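Local coordinates for vinylacetyl-CoA Delta-isomerase (Nitrosopumilus maritimus SCM1, PDB 6VJR), which probably acts as a vinylacetyl-CoA Delta-isomerase and 4-hydroxybutyryl-CoA dehydratase, carrying FAD and an iron-sulfur cluster, at residues Y228-Q231 with S232-R236; D245-A248 with K249-G252. All coordinates share one frame; numbering follows the deposited sequence.

Contact 1. Residues Y228-Q231 with S232-R236; sequences YGRQ and SCDTR. With NA (sodium ion), chain K.
Arg230 meets Asp234 side-on, four residues along the chain, in a two-pronged salt bridge. The guanidinium and carboxylate planes lie only 19° apart, so the NE and NH2 edge of one group lines up with the two oxygens of the other. Arg230 NE reaches Asp234 OD2 at 2.9 Å on its syn lone pair, while Arg230 NH2 gives an almost straight bond (175°) to Asp234 OD1 at 3.0 Å. A bend at chi3 of Arg230, 75°, brings its NE and NH2 edge round to the acid, and the methyl CG2 of Thr235 sits near NH2. The third nitrogen, NH1, looks the other way, to Glu239 and Asp244 of the second subunit, so this buried arginine has acidic partners on both sides of the subunit boundary.

Asp234 also works at the backbone. Its CG is tucked between its own N and carbonyl carbon, which turns the carboxylate back over the preceding turn. There OD2 takes a second donor, Gln231 N at 3.1 Å, which comes from above the carboxylate plane rather than within it. The two bonds to OD2, with the grip on OD1, should fix the carboxylate's rotation and probably favour its charged form. In return, Asp234 N donates to Gln231 O at 2.9 Å. The side-chain amide of Gln231 turns off to Arg435 (through OE1) and Glu254 (through NE2).

Two residues on, Arg236 offers its carbonyl O to the sodium ion at 2.3 Å. The backbone from Gln231 to Asp234 forms a type II beta turn, with Cys233 at positive phi, braced by the carboxylate and leading into a 3-10 segment at a subunit interface.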
loop_
_atom_site.group_PDB
_atom_site.type_symbol
_atom_site.label_atom_id
_atom_site.label_comp_id
_atom_site.label_asym_id
_atom_site.label_seq_id
_atom_site.Cartn_x
_atom_site.Cartn_y
_atom_site.Cartn_z
ATOM N N TYR A 228 -33.094 -8.675 -15.402
ATOM C CA TYR A 228 -32.420 -8.840 -14.125
ATOM C C TYR A 228 -30.929 -9.111 -14.335
ATOM O O TYR A 228 -30.559 -9.852 -15.217
ATOM C CB TYR A 228 -33.068 -10.002 -13.370
ATOM C CG TYR A 228 -33.118 -9.840 -11.856
ATOM C CD1 TYR A 228 -34.192 -9.186 -11.255
ATOM C CD2 TYR A 228 -32.124 -10.336 -11.029
ATOM C CE1 TYR A 228 -34.239 -8.966 -9.902
ATOM C CE2 TYR A 228 -32.185 -10.145 -9.654
ATOM C CZ TYR A 228 -33.257 -9.483 -9.098
ATOM O OH TYR A 228 -33.323 -9.288 -7.753
ATOM N N GLY A 229 -30.079 -8.573 -13.459
ATOM C CA GLY A 229 -28.667 -8.907 -13.481
ATOM C C GLY A 229 -28.345 -10.176 -12.688
ATOM O O GLY A 229 -28.859 -10.416 -11.620
ATOM N N ARG A 230 -27.400 -10.968 -13.199
ATOM C CA ARG A 230 -26.859 -12.073 -12.433
ATOM C C ARG A 230 -25.983 -11.527 -11.315
ATOM O O ARG A 230 -25.546 -10.383 -11.361
ATOM C CB ARG A 230 -26.016 -12.995 -13.303
ATOM C CG ARG A 230 -26.804 -13.818 -14.303
ATOM C CD ARG A 230 -26.069 -15.069 -14.693
ATOM N NE ARG A 230 -26.131 -16.054 -13.608
ATOM C CZ ARG A 230 -26.108 -17.367 -13.800
ATOM N NH1 ARG A 230 -25.837 -17.882 -15.005
ATOM N NH2 ARG A 230 -26.256 -18.172 -12.760
ATOM N N GLN A 231 -25.707 -12.359 -10.330
ATOM C CA GLN A 231 -24.742 -12.063 -9.295
ATOM C C GLN A 231 -23.912 -13.335 -9.083
ATOM O O GLN A 231 -24.437 -14.449 -9.287
ATOM C CB GLN A 231 -25.386 -11.663 -7.972
ATOM C CG GLN A 231 -26.220 -10.401 -8.069
ATOM C CD GLN A 231 -26.699 -9.917 -6.721
ATOM O OE1 GLN A 231 -26.968 -10.715 -5.821
ATOM N NE2 GLN A 231 -26.765 -8.603 -6.555
ATOM N N SER A 232 -22.672 -13.148 -8.622
ATOM C CA SER A 232 -21.858 -14.256 -8.145
ATOM C C SER A 232 -22.651 -15.111 -7.145
ATOM O O SER A 232 -23.156 -14.580 -6.185
ATOM C CB SER A 232 -20.567 -13.786 -7.554
ATOM O OG SER A 232 -19.835 -14.929 -7.138
ATOM N N CYS A 233 -22.801 -16.417 -7.403
ATOM C CA CYS A 233 -23.489 -17.330 -6.492
ATOM C C CYS A 233 -24.994 -17.066 -6.398
ATOM O O CYS A 233 -25.649 -17.580 -5.466
ATOM C CB CYS A 233 -22.865 -17.362 -5.080
ATOM S SG CYS A 233 -21.155 -17.902 -5.073
ATOM N N ASP A 234 -25.563 -16.357 -7.388
ATOM C CA ASP A 234 -26.976 -15.970 -7.356
ATOM C C ASP A 234 -27.885 -17.180 -7.077
ATOM O O ASP A 234 -28.786 -17.119 -6.239
ATOM C CB ASP A 234 -27.374 -15.254 -8.636
ATOM C CG ASP A 234 -26.926 -15.837 -9.980
ATOM O OD1 ASP A 234 -26.457 -17.018 -10.029
ATOM O OD2 ASP A 234 -26.966 -15.083 -10.981
ATOM N N THR A 235 -27.652 -18.272 -7.796
ATOM C CA THR A 235 -28.578 -19.384 -7.799
ATOM C C THR A 235 -28.533 -20.213 -6.525
ATOM O O THR A 235 -29.425 -21.045 -6.334
ATOM C CB THR A 235 -28.457 -20.238 -9.049
ATOM O OG1 THR A 235 -27.130 -20.736 -9.050
ATOM C CG2 THR A 235 -28.838 -19.464 -10.304
ATOM N N ARG A 236 -27.586 -19.946 -5.605
ATOM C CA ARG A 236 -27.651 -20.642 -4.339
ATOM C C ARG A 236 -28.963 -20.328 -3.629
ATOM O O ARG A 236 -29.465 -21.141 -2.825
ATOM C CB ARG A 236 -26.479 -20.284 -3.436
ATOM C CG ARG A 236 -25.181 -20.840 -4.002
ATOM C CD ARG A 236 -24.061 -20.704 -3.048
ATOM N NE ARG A 236 -22.756 -21.094 -3.586
ATOM C CZ ARG A 236 -21.635 -21.116 -2.903
ATOM N NH1 ARG A 236 -21.644 -20.852 -1.629
ATOM N NH2 ARG A 236 -20.461 -21.418 -3.488
HETATM NA NA NA K . -30.066 -21.925 -0.713
HETATM O O HOH W 1 -31.703 -20.411 0.018
HETATM O O HOH W 2 -28.419 -23.839 -0.887
#

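Contact 2. Residues D245-A248 with K249-G252; sequences DGNA and KFGG. With NA (sodium ion), chain K.
Asn247 and Phe250 meet across a tight bend in which Ala248 and Lys249 both take right-handed helical backbone angles. Just before it, Gly246, at positive phi (82°), forms a classic gamma turn, whose bond from Asn247 N to Asp245 O is weak. The bend is closed by a side chain in the manner of a helix N-cap, although no regular helix follows and Gly251 and Gly252 continue in an extended conformation.

The closing bond runs from Phe250 N to Asn247 OD1, 3.1 Å long and bent to 142°, with the donor well above the plane of the amide. Asn247 can reach it because its CG stands anti to the backbone N (chi1 -179°), carrying the amide alongside the following residues. The other end of that amide, ND2, is held by Thr94 O, so the flip of the group is settled by both ends. Its plane stands nearly perpendicular to the Phe250 ring, with Asn247 OD1 3.8 Å from Phe250 CD2. On the ring itself, Lys249 CG lies over the centre of one face, 3.6 Å above the plane, and the rest of the lysine chain runs on extended. Phe250 also packs on helix 36-51 and on Leu474 of the third subunit.

Just upstream of the gamma-turn glycine, Asp245 OD1 binds the sodium ion at 2.4 Å. The other oxygen of that carboxylate, OD2, accepts a hydrogen bond from water 1, itself a ligand of the metal. On the flank of the bend, water 3 donates to Asn247 OD1 at 2.7 Å and accepts from Lys249 N at 3.1 Å.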
loop_
_atom_site.group_PDB
_atom_site.type_symbol
_atom_site.label_atom_id
_atom_site.label_comp_id
_atom_site.label_asym_id
_atom_site.label_seq_id
_atom_site.Cartn_x
_atom_site.Cartn_y
_atom_site.Cartn_z
ATOM N N ASP A 245 -25.896 -20.109 1.175
ATOM C CA ASP A 245 -26.137 -18.724 0.828
ATOM C C ASP A 245 -25.281 -17.720 1.627
ATOM O O ASP A 245 -25.089 -16.561 1.185
ATOM C CB ASP A 245 -27.585 -18.299 1.098
ATOM C CG ASP A 245 -28.730 -19.134 0.519
ATOM O OD1 ASP A 245 -28.555 -20.334 0.266
ATOM O OD2 ASP A 245 -29.823 -18.584 0.295
ATOM N N GLY A 246 -24.864 -18.105 2.846
ATOM C CA GLY A 246 -24.059 -17.270 3.732
ATOM C C GLY A 246 -24.908 -16.285 4.509
ATOM O O GLY A 246 -24.978 -16.348 5.739
ATOM N N ASN A 247 -25.511 -15.343 3.782
ATOM C CA ASN A 247 -26.538 -14.463 4.301
ATOM C C ASN A 247 -27.819 -14.792 3.551
ATOM O O ASN A 247 -28.049 -14.340 2.420
ATOM C CB ASN A 247 -26.109 -13.029 4.054
ATOM C CG ASN A 247 -27.065 -11.979 4.566
ATOM O OD1 ASN A 247 -28.245 -12.245 4.852
ATOM N ND2 ASN A 247 -26.528 -10.768 4.703
ATOM N N ALA A 248 -28.657 -15.629 4.173
ATOM C CA ALA A 248 -29.807 -16.137 3.440
ATOM C C ALA A 248 -30.972 -15.137 3.419
ATOM O O ALA A 248 -31.818 -15.199 2.513
ATOM C CB ALA A 248 -30.251 -17.429 4.023
ATOM N N LYS A 249 -31.016 -14.238 4.395
ATOM C CA LYS A 249 -32.196 -13.391 4.484
ATOM C C LYS A 249 -32.127 -12.136 3.619
ATOM O O LYS A 249 -33.176 -11.627 3.209
ATOM C CB LYS A 249 -32.461 -12.951 5.920
ATOM C CG LYS A 249 -33.745 -12.158 6.114
ATOM C CD LYS A 249 -34.121 -11.961 7.573
ATOM C CE LYS A 249 -35.419 -11.247 7.668
ATOM N NZ LYS A 249 -35.723 -10.973 9.079
ATOM N N PHE A 250 -30.907 -11.655 3.330
ATOM C CA PHE A 250 -30.730 -10.351 2.716
ATOM C C PHE A 250 -29.769 -10.424 1.543
ATOM O O PHE A 250 -28.762 -11.096 1.614
ATOM C CB PHE A 250 -30.207 -9.344 3.743
ATOM C CG PHE A 250 -31.078 -9.204 4.972
ATOM C CD1 PHE A 250 -32.306 -8.585 4.868
ATOM C CD2 PHE A 250 -30.624 -9.621 6.214
ATOM C CE1 PHE A 250 -33.087 -8.389 5.996
ATOM C CE2 PHE A 250 -31.402 -9.426 7.326
ATOM C CZ PHE A 250 -32.613 -8.776 7.230
ATOM N N GLY A 251 -30.055 -9.599 0.552
ATOM C CA GLY A 251 -29.210 -9.416 -0.622
ATOM C C GLY A 251 -29.571 -8.127 -1.347
ATOM O O GLY A 251 -30.497 -7.381 -0.954
ATOM N N GLY A 252 -28.882 -7.915 -2.460
ATOM C CA GLY A 252 -29.125 -6.750 -3.298
ATOM C C GLY A 252 -29.765 -7.151 -4.621
ATOM O O GLY A 252 -30.071 -8.317 -4.865
HETATM NA NA NA K . -30.066 -21.925 -0.713
HETATM O O HOH W 1 -31.703 -20.411 0.018
HETATM O O HOH W 3 -29.361 -13.513 6.941
HETATM O O HOH W 2 -28.419 -23.839 -0.887
#

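Both contacts lie in the long connection that leaves strand 224-228 and returns to the sheet at strand 254-259, its antiparallel partner. Contact 1 comes first, closing a turn as the chain leaves the sheet; contact 2 closes its own bend on the way back, so the two follow in series and neither nests nor crosses. What joins them is the sodium ion: Arg236 O and Asp245 OD1 share it with Glu239 O, Gly241 O and waters 1 and 2, a six-ligand site that clamps the intervening loop. Contact 1 faces the second subunit and contact 2 the third, so this one loop serves two interfaces of the tetramer.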